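Local structure of uncharacterized protein (Streptococcus pneumoniae, 3LFT) at residues D115-Q120 with A189-I194; V123-A128 with A230-D235. The protein probably serves as the substrate-binding component of an ABC transporter, holding L-tryptophan in the cleft between its two lobes. All coordinates share one frame; numbering follows the deposited sequence.

Contact 1: D115-Q120 with A189-I194; sequences DHNPAQ and AIWVPI. With TRP (tryptophan), chain C.
Trp191 meets Asn117 at the rim of its indole. The amide nitrogen ND2 of Asn117 lies 3.8 Å from CZ2 of Trp191, at the ring edge and in its plane, while the amide itself is turned 46° from the ring. Gln122 fixes both groups, its OE1 bonded to Trp191 NE1 and its NE2 to Asn117 OD1. After Pro193, whose N lies over one indole face, toward its rim, Ile194 provides most of this segment's share. With CG1 beside the backbone N (chi1 -52°), the two branches have different jobs. CG1 runs past the amide of Asn117, 3.6 Å from its OD1, and CD1 continues the same flank to within 3.8 Å of Asn117 CB. The other branch turns to the ligand: Ile194 CG2 stands above the face of the bound tryptophan, 3.3 Å from its CD2. That same methyl is 3.6 Å from OD2 of Asp115, which accepts a hydrogen bond of 2.7 Å from the ligand's amino N. The amino group lies almost midway across the carboxylate, also 2.8 Å from Asp115 OD1, consistent with recognition of a charged ammonium. Here Ile194 offers the ligand an apolar surface and Asp115 a probably ionised carboxylate. Beyond Asn117 the chain bends in an inverse gamma turn centred on Pro118, the N-cap of helix 119-129. Strand 189-192 lies inside the four-stranded parallel sheet, between strands 135-141 and 216-218, and helix 145-160 packs against this side, where Phe154 stacks on Trp191 and Gln150 touches Asn117.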
ATOM      1  N   ASP A 115      -0.114   7.063  -0.757  1.00  5.67           N
ATOM      2  CA  ASP A 115      -0.050   6.377  -2.052  1.00  5.57           C
ATOM      3  C   ASP A 115      -1.459   6.082  -2.561  1.00  5.71           C
ATOM      4  O   ASP A 115      -2.096   5.085  -2.182  1.00  6.65           O
ATOM      5  CB  ASP A 115       0.805   5.091  -1.932  1.00  6.49           C
ATOM      6  CG  ASP A 115       0.392   4.163  -0.789  1.00  6.78           C
ATOM      7  OD1 ASP A 115      -0.037   4.643   0.282  1.00  6.34           O
ATOM      8  OD2 ASP A 115       0.594   2.918  -0.942  1.00  6.32           O
ATOM      9  N   HIS A 116      -1.968   6.978  -3.408  1.00  6.31           N
ATOM     10  CA  HIS A 116      -3.280   6.828  -4.023  1.00  6.32           C
ATOM     11  C   HIS A 116      -3.237   5.766  -5.125  1.00  6.69           C
ATOM     12  O   HIS A 116      -2.367   5.795  -5.997  1.00  8.21           O
ATOM     13  CB  HIS A 116      -3.705   8.178  -4.616  1.00  7.50           C
ATOM     14  CG  HIS A 116      -5.029   8.131  -5.309  1.00  8.58           C
ATOM     15  ND1 HIS A 116      -5.157   8.045  -6.680  1.00 11.59           N
ATOM     16  CD2 HIS A 116      -6.286   8.123  -4.811  1.00 12.16           C
ATOM     17  CE1 HIS A 116      -6.442   7.984  -6.994  1.00 12.49           C
ATOM     18  NE2 HIS A 116      -7.143   8.029  -5.881  1.00 13.78           N
ATOM     19  N   ASN A 117      -4.170   4.827  -5.104  1.00  5.75           N
ATOM     20  CA  ASN A 117      -4.181   3.781  -6.127  1.00  6.29           C
ATOM     21  C   ASN A 117      -4.669   4.264  -7.487  1.00  6.39           C
ATOM     22  O   ASN A 117      -5.749   4.846  -7.575  1.00  5.82           O
ATOM     23  CB  ASN A 117      -5.057   2.609  -5.690  1.00  5.41           C
ATOM     24  CG  ASN A 117      -4.904   1.417  -6.626  1.00  4.75           C
ATOM     25  OD1 ASN A 117      -3.760   0.939  -6.829  1.00  5.23           O
ATOM     26  ND2 ASN A 117      -5.999   0.941  -7.217  1.00  5.30           N
ATOM     27  N   PRO A 118      -3.886   4.029  -8.563  1.00  6.02           N
ATOM     28  CA  PRO A 118      -4.284   4.548  -9.882  1.00  6.57           C
ATOM     29  C   PRO A 118      -5.301   3.625 -10.554  1.00  7.00           C
ATOM     30  O   PRO A 118      -5.004   2.887 -11.506  1.00  6.53           O
ATOM     31  CB  PRO A 118      -2.962   4.624 -10.652  1.00  7.32           C
ATOM     32  CG  PRO A 118      -2.084   3.681 -10.006  1.00  8.72           C
ATOM     33  CD  PRO A 118      -2.495   3.542  -8.559  1.00  6.35           C
ATOM     34  N   ALA A 119      -6.528   3.698 -10.050  1.00  6.56           N
ATOM     35  CA  ALA A 119      -7.581   2.812 -10.501  1.00  6.82           C
ATOM     36  C   ALA A 119      -7.903   2.963 -11.983  1.00  6.30           C
ATOM     37  O   ALA A 119      -8.092   1.967 -12.672  1.00  5.40           O
ATOM     38  CB  ALA A 119      -8.839   3.017  -9.659  1.00  7.99           C
ATOM     39  N   GLN A 120      -8.028   4.195 -12.460  1.00  6.01           N
ATOM     40  CA  GLN A 120      -8.344   4.405 -13.873  1.00  6.45           C
ATOM     41  C   GLN A 120      -7.322   3.725 -14.775  1.00  5.78           C
ATOM     42  O   GLN A 120      -7.686   3.029 -15.738  1.00  5.85           O
ATOM     43  CB  GLN A 120      -8.447   5.901 -14.193  1.00  6.81           C
ATOM     44  CG  GLN A 120      -8.693   6.195 -15.683  1.00 10.81           C
ATOM     45  CD  GLN A 120      -8.821   7.677 -16.000  1.00 15.47           C
ATOM     46  OE1 GLN A 120      -9.111   8.493 -15.122  1.00 17.80           O
ATOM     47  NE2 GLN A 120      -8.604   8.032 -17.263  1.00 17.54           N
ATOM     48  N   ALA A 189     -10.903 -12.540 -13.828  1.00  5.28           N
ATOM     49  CA  ALA A 189      -9.631 -11.997 -13.379  1.00  4.84           C
ATOM     50  C   ALA A 189      -9.768 -11.606 -11.931  1.00  5.83           C
ATOM     51  O   ALA A 189     -10.878 -11.296 -11.473  1.00  6.19           O
ATOM     52  CB  ALA A 189      -9.243 -10.763 -14.216  1.00  5.63           C
ATOM     53  N   ILE A 190      -8.648 -11.641 -11.225  1.00  4.98           N
ATOM     54  CA  ILE A 190      -8.581 -11.224  -9.820  1.00  5.82           C
ATOM     55  C   ILE A 190      -7.859  -9.894  -9.769  1.00  5.22           C
ATOM     56  O   ILE A 190      -6.800  -9.761 -10.376  1.00  6.08           O
ATOM     57  CB  ILE A 190      -7.823 -12.260  -8.953  1.00  5.94           C
ATOM     58  CG1 ILE A 190      -8.533 -13.620  -8.966  1.00  7.89           C
ATOM     59  CG2 ILE A 190      -7.647 -11.743  -7.507  1.00  6.12           C
ATOM     60  CD1 ILE A 190      -7.648 -14.755  -8.480  1.00  9.30           C
ATOM     61  N   TRP A 191      -8.434  -8.922  -9.070  1.00  4.72           N
ATOM     62  CA  TRP A 191      -7.793  -7.639  -8.797  1.00  4.80           C
ATOM     63  C   TRP A 191      -7.608  -7.466  -7.299  1.00  4.84           C
ATOM     64  O   TRP A 191      -8.491  -7.805  -6.506  1.00  5.15           O
ATOM     65  CB  TRP A 191      -8.611  -6.487  -9.385  1.00  5.13           C
ATOM     66  CG  TRP A 191      -8.144  -5.120  -9.003  1.00  4.78           C
ATOM     67  CD1 TRP A 191      -7.104  -4.427  -9.545  1.00  5.46           C
ATOM     68  CD2 TRP A 191      -8.701  -4.299  -7.979  1.00  5.09           C
ATOM     69  NE1 TRP A 191      -6.975  -3.199  -8.908  1.00  5.94           N
ATOM     70  CE2 TRP A 191      -7.967  -3.095  -7.961  1.00  6.62           C
ATOM     71  CE3 TRP A 191      -9.794  -4.441  -7.109  1.00  6.29           C
ATOM     72  CZ2 TRP A 191      -8.261  -2.050  -7.071  1.00  5.86           C
ATOM     73  CZ3 TRP A 191     -10.081  -3.395  -6.213  1.00  6.90           C
ATOM     74  CH2 TRP A 191      -9.326  -2.215  -6.216  1.00  6.47           C
ATOM     75  N   VAL A 192      -6.431  -6.982  -6.910  1.00  4.27           N
ATOM     76  CA  VAL A 192      -6.110  -6.759  -5.493  1.00  4.95           C
ATOM     77  C   VAL A 192      -5.701  -5.311  -5.331  1.00  4.46           C
ATOM     78  O   VAL A 192      -4.790  -4.856  -6.031  1.00  4.70           O
ATOM     79  CB  VAL A 192      -4.940  -7.641  -5.012  1.00  4.41           C
ATOM     80  CG1 VAL A 192      -4.689  -7.424  -3.517  1.00  5.36           C
ATOM     81  CG2 VAL A 192      -5.236  -9.117  -5.271  1.00  5.40           C
ATOM     82  N   PRO A 193      -6.356  -4.553  -4.439  1.00  5.52           N
ATOM     83  CA  PRO A 193      -5.936  -3.178  -4.174  1.00  5.54           C
ATOM     84  C   PRO A 193      -4.622  -3.137  -3.393  1.00  5.43           C
ATOM     85  O   PRO A 193      -3.990  -4.186  -3.136  1.00  5.03           O
ATOM     86  CB  PRO A 193      -7.105  -2.591  -3.373  1.00  5.97           C
ATOM     87  CG  PRO A 193      -7.772  -3.752  -2.749  1.00  6.56           C
ATOM     88  CD  PRO A 193      -7.536  -4.945  -3.648  1.00  5.09           C
ATOM     89  N   ILE A 194      -4.205  -1.929  -3.024  1.00  4.94           N
ATOM     90  CA  ILE A 194      -3.040  -1.742  -2.157  1.00  5.15           C
ATOM     91  C   ILE A 194      -3.497  -2.160  -0.742  1.00  4.94           C
ATOM     92  O   ILE A 194      -3.999  -1.331   0.026  1.00  6.09           O
ATOM     93  CB  ILE A 194      -2.503  -0.290  -2.215  1.00  5.16           C
ATOM     94  CG1 ILE A 194      -2.252   0.170  -3.655  1.00  6.00           C
ATOM     95  CG2 ILE A 194      -1.218  -0.183  -1.419  1.00  5.66           C
ATOM     96  CD1 ILE A 194      -1.963   1.672  -3.736  1.00  6.42           C
TER
HETATM   97  N   TRP C   1      -0.806   2.147   1.283  1.00  8.29           N
HETATM   98  CA  TRP C   1      -1.060   0.981   2.180  1.00  8.97           C
HETATM   99  C   TRP C   1      -1.925   1.397   3.325  1.00  8.94           C
HETATM  100  O   TRP C   1      -1.954   0.723   4.359  1.00  8.77           O
HETATM  101  CB  TRP C   1       0.277   0.394   2.660  1.00  8.71           C
HETATM  102  CG  TRP C   1       1.112  -0.098   1.505  1.00  7.83           C
HETATM  103  CD1 TRP C   1       2.185   0.548   0.891  1.00  8.47           C
HETATM  104  CD2 TRP C   1       0.923  -1.358   0.777  1.00  8.23           C
HETATM  105  NE1 TRP C   1       2.661  -0.227  -0.140  1.00  8.55           N
HETATM  106  CE2 TRP C   1       1.952  -1.348  -0.268  1.00  8.59           C
HETATM  107  CE3 TRP C   1       0.014  -2.382   0.903  1.00  8.21           C
HETATM  108  CZ2 TRP C   1       2.011  -2.425  -1.134  1.00  8.72           C
HETATM  109  CZ3 TRP C   1       0.097  -3.446   0.012  1.00  9.20           C
HETATM  110  CH2 TRP C   1       1.094  -3.455  -0.985  1.00  8.94           C
HETATM  111  OXT TRP C   1      -2.612   2.423   3.223  1.00  8.45           O

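Contact 2: V123-A128 with A230-D235; sequences VELIKA and ASVVID
Leu125 joins helix 119-129 to strand 230-233 in what the topology identifies as a type I periplasmic-binding-protein fold, with two alpha/beta lobes. The strand is an edge of a small mixed sheet, next to strand 268-271, with which Ser231 and Val233 share backbone hydrogen bonds. Helix and strand run nearly antiparallel, 156° between their directions, and their axes approach to 8.5 Å. That is close enough for one leucine to span the gap, and Leu125 alone from the helical segment makes the contact. Its CB already points at the strand, but stays 4.4 Å from CG2 of Val232, a loose approach. At CG the chain divides; Leu125 CG is 4.6 Å from Ala230 CB and acts as the branch point rather than as a contact surface. A chi1 of -177° swings CG out anti to the backbone N, and chi2 of 60° then turns CD2 to the strand, whereas CD1 remains 5.1 Å from Ala230 CB. All the close touching falls to CD2. Leu125 CD2 is 3.9 Å from Ala230 CB and equally far from Val232 CG2, methyls of two residues whose CB atoms both face the helix. Between them, the CB of Ser231 points away from segment 123-128, its side chain touching Gln122 and Val224, so it presents its backbone to the leucine. No hydrogen bond links the two segments, and the evidence is of a small van der Waals fit of one leucine methyl against two methyls and a backbone carbonyl, burying 122 Å² in total. At its centre the methyl comes alongside the carbonyl rather than end-on: Leu125 CD2 is 3.5 Å from Ser231 O and 3.8 Å from Ser231 C.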
ATOM      1  N   VAL A 123      -7.708  -0.073 -14.707  1.00  5.88           N
ATOM      2  CA  VAL A 123      -8.811  -0.492 -15.580  1.00  6.62           C
ATOM      3  C   VAL A 123      -8.388  -0.445 -17.051  1.00  6.59           C
ATOM      4  O   VAL A 123      -8.636  -1.391 -17.792  1.00  6.78           O
ATOM      5  CB  VAL A 123     -10.092   0.333 -15.308  1.00  6.26           C
ATOM      6  CG1 VAL A 123     -11.114   0.117 -16.400  1.00  7.04           C
ATOM      7  CG2 VAL A 123     -10.668  -0.054 -13.957  1.00  7.98           C
ATOM      8  N   GLU A 124      -7.724   0.638 -17.453  1.00  6.36           N
ATOM      9  CA  GLU A 124      -7.265   0.760 -18.840  1.00  6.49           C
ATOM     10  C   GLU A 124      -6.304  -0.380 -19.194  1.00  6.07           C
ATOM     11  O   GLU A 124      -6.381  -0.938 -20.283  1.00  5.91           O
ATOM     12  CB  GLU A 124      -6.654   2.148 -19.116  1.00  6.53           C
ATOM     13  CG  GLU A 124      -7.697   3.275 -19.134  1.00 11.05           C
ATOM     14  CD  GLU A 124      -7.136   4.688 -18.919  1.00 15.42           C
ATOM     15  OE1 GLU A 124      -5.986   4.857 -18.441  1.00 17.73           O
ATOM     16  OE2 GLU A 124      -7.880   5.651 -19.208  1.00 19.21           O
ATOM     17  N   LEU A 125      -5.426  -0.749 -18.268  1.00  5.67           N
ATOM     18  CA  LEU A 125      -4.471  -1.839 -18.512  1.00  5.44           C
ATOM     19  C   LEU A 125      -5.181  -3.183 -18.668  1.00  5.74           C
ATOM     20  O   LEU A 125      -4.843  -3.984 -19.547  1.00  5.76           O
ATOM     21  CB  LEU A 125      -3.442  -1.909 -17.387  1.00  5.93           C
ATOM     22  CG  LEU A 125      -2.323  -2.961 -17.553  1.00  6.00           C
ATOM     23  CD1 LEU A 125      -1.469  -2.773 -18.798  1.00  8.13           C
ATOM     24  CD2 LEU A 125      -1.442  -2.937 -16.289  1.00  9.15           C
ATOM     25  N   ILE A 126      -6.163  -3.432 -17.803  1.00  5.32           N
ATOM     26  CA  ILE A 126      -6.946  -4.659 -17.908  1.00  5.52           C
ATOM     27  C   ILE A 126      -7.642  -4.768 -19.270  1.00  5.22           C
ATOM     28  O   ILE A 126      -7.613  -5.828 -19.908  1.00  5.82           O
ATOM     29  CB  ILE A 126      -7.972  -4.774 -16.764  1.00  5.16           C
ATOM     30  CG1 ILE A 126      -7.228  -4.923 -15.422  1.00  4.98           C
ATOM     31  CG2 ILE A 126      -8.925  -5.970 -17.007  1.00  5.58           C
ATOM     32  CD1 ILE A 126      -8.121  -4.696 -14.183  1.00  7.92           C
ATOM     33  N   LYS A 127      -8.264  -3.671 -19.705  1.00  5.04           N
ATOM     34  CA  LYS A 127      -8.938  -3.618 -21.004  1.00  5.79           C
ATOM     35  C   LYS A 127      -7.971  -3.850 -22.164  1.00  5.75           C
ATOM     36  O   LYS A 127      -8.340  -4.480 -23.158  1.00  6.42           O
ATOM     37  CB  LYS A 127      -9.626  -2.265 -21.189  1.00  5.86           C
ATOM     38  CG  LYS A 127     -10.780  -2.002 -20.246  1.00  7.24           C
ATOM     39  CD  LYS A 127     -12.020  -2.839 -20.540  1.00  6.97           C
ATOM     40  CE  LYS A 127     -12.641  -2.463 -21.868  1.00  7.32           C
ATOM     41  NZ  LYS A 127     -14.021  -3.020 -21.946  1.00  8.51           N
ATOM     42  N   ALA A 128      -6.744  -3.340 -22.045  1.00  5.92           N
ATOM     43  CA  ALA A 128      -5.763  -3.445 -23.124  1.00  6.60           C
ATOM     44  C   ALA A 128      -5.076  -4.807 -23.157  1.00  6.17           C
ATOM     45  O   ALA A 128      -4.869  -5.381 -24.236  1.00  7.23           O
ATOM     46  CB  ALA A 128      -4.732  -2.343 -22.992  1.00  6.68           C
ATOM     47  N   ALA A 230       0.135  -8.212 -13.997  1.00  6.65           N
ATOM     48  CA  ALA A 230       0.489  -6.828 -14.250  1.00  6.42           C
ATOM     49  C   ALA A 230      -0.267  -5.947 -13.282  1.00  5.86           C
ATOM     50  O   ALA A 230      -1.225  -6.363 -12.622  1.00  5.85           O
ATOM     51  CB  ALA A 230       0.107  -6.448 -15.692  1.00  6.76           C
ATOM     52  N   SER A 231       0.202  -4.711 -13.166  1.00  4.85           N
ATOM     53  CA  SER A 231      -0.515  -3.677 -12.443  1.00  4.80           C
ATOM     54  C   SER A 231      -0.017  -2.295 -12.859  1.00  3.87           C
ATOM     55  O   SER A 231       0.812  -2.177 -13.765  1.00  3.77           O
ATOM     56  CB  SER A 231      -0.416  -3.874 -10.922  1.00  5.40           C
ATOM     57  OG  SER A 231      -1.304  -2.982 -10.260  1.00  5.38           O
ATOM     58  N   VAL A 232      -0.516  -1.268 -12.176  1.00  4.36           N
ATOM     59  CA  VAL A 232      -0.011   0.110 -12.286  1.00  4.05           C
ATOM     60  C   VAL A 232       0.260   0.541 -10.853  1.00  4.09           C
ATOM     61  O   VAL A 232      -0.649   0.478 -10.012  1.00  4.57           O
ATOM     62  CB  VAL A 232      -0.996   1.054 -12.988  1.00  3.98           C
ATOM     63  CG1 VAL A 232      -0.364   2.421 -13.161  1.00  5.38           C
ATOM     64  CG2 VAL A 232      -1.422   0.458 -14.347  1.00  5.92           C
ATOM     65  N   VAL A 233       1.502   0.938 -10.576  1.00  4.76           N
ATOM     66  CA  VAL A 233       1.971   1.034  -9.194  1.00  5.20           C
ATOM     67  C   VAL A 233       2.833   2.254  -8.962  1.00  5.00           C
ATOM     68  O   VAL A 233       3.448   2.784  -9.880  1.00  5.03           O
ATOM     69  CB  VAL A 233       2.772  -0.240  -8.779  1.00  5.65           C
ATOM     70  CG1 VAL A 233       1.868  -1.478  -8.857  1.00  6.78           C
ATOM     71  CG2 VAL A 233       4.002  -0.430  -9.667  1.00  6.49           C
ATOM     72  N   ILE A 234       2.858   2.661  -7.701  1.00  6.07           N
ATOM     73  CA  ILE A 234       3.720   3.751  -7.265  0.50  6.22           C
ATOM     74  C   ILE A 234       5.042   3.187  -6.783  1.00  6.31           C
ATOM     75  O   ILE A 234       5.107   2.058  -6.271  1.00  6.10           O
ATOM     76  CB  ILE A 234       3.056   4.512  -6.153  0.50  6.69           C
ATOM     77  CG1 ILE A 234       1.796   5.158  -6.697  0.50  6.51           C
ATOM     78  CG2 ILE A 234       3.977   5.575  -5.582  0.50  6.37           C
ATOM     79  CD1 ILE A 234       0.801   5.368  -5.636  0.50  6.81           C
ATOM     80  N   ASP A 235       6.111   3.962  -6.959  1.00  5.84           N
ATOM     81  CA  ASP A 235       7.452   3.517  -6.565  1.00  5.97           C
ATOM     82  C   ASP A 235       7.591   3.523  -5.036  1.00  5.53           C
ATOM     83  O   ASP A 235       7.498   4.575  -4.399  1.00  6.12           O
ATOM     84  CB  ASP A 235       8.479   4.429  -7.251  1.00  5.76           C
ATOM     85  CG  ASP A 235       9.913   4.004  -7.042  1.00  6.59           C
ATOM     86  OD1 ASP A 235      10.381   3.965  -5.892  1.00  6.18           O
ATOM     87  OD2 ASP A 235      10.616   3.795  -8.058  1.00 11.31           O
TER

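Helix 119-129 belongs to both contacts: its N-terminal approach supplies 115-120, and its later turns supply Leu125. The centres of contacts 1 and 2 are about 8 Å apart, and they touch directly where Pro118 CG lies 3.5 Å from Val232 O. Gln122, between 115-120 and 123-128 in the chain, ties them further, since its NE2 bonds Val232 O as well as OD1 of Asn117. Contact 1 lines the tryptophan pocket itself; contact 2 lies behind it, the Ser231 side chain about 10 Å from the ligand. Segments 115-120 and 230-235 both probably belong to crossovers linking the lobes, as in other type I binding proteins, and Gln236, just beyond the latter, also bonds the ligand.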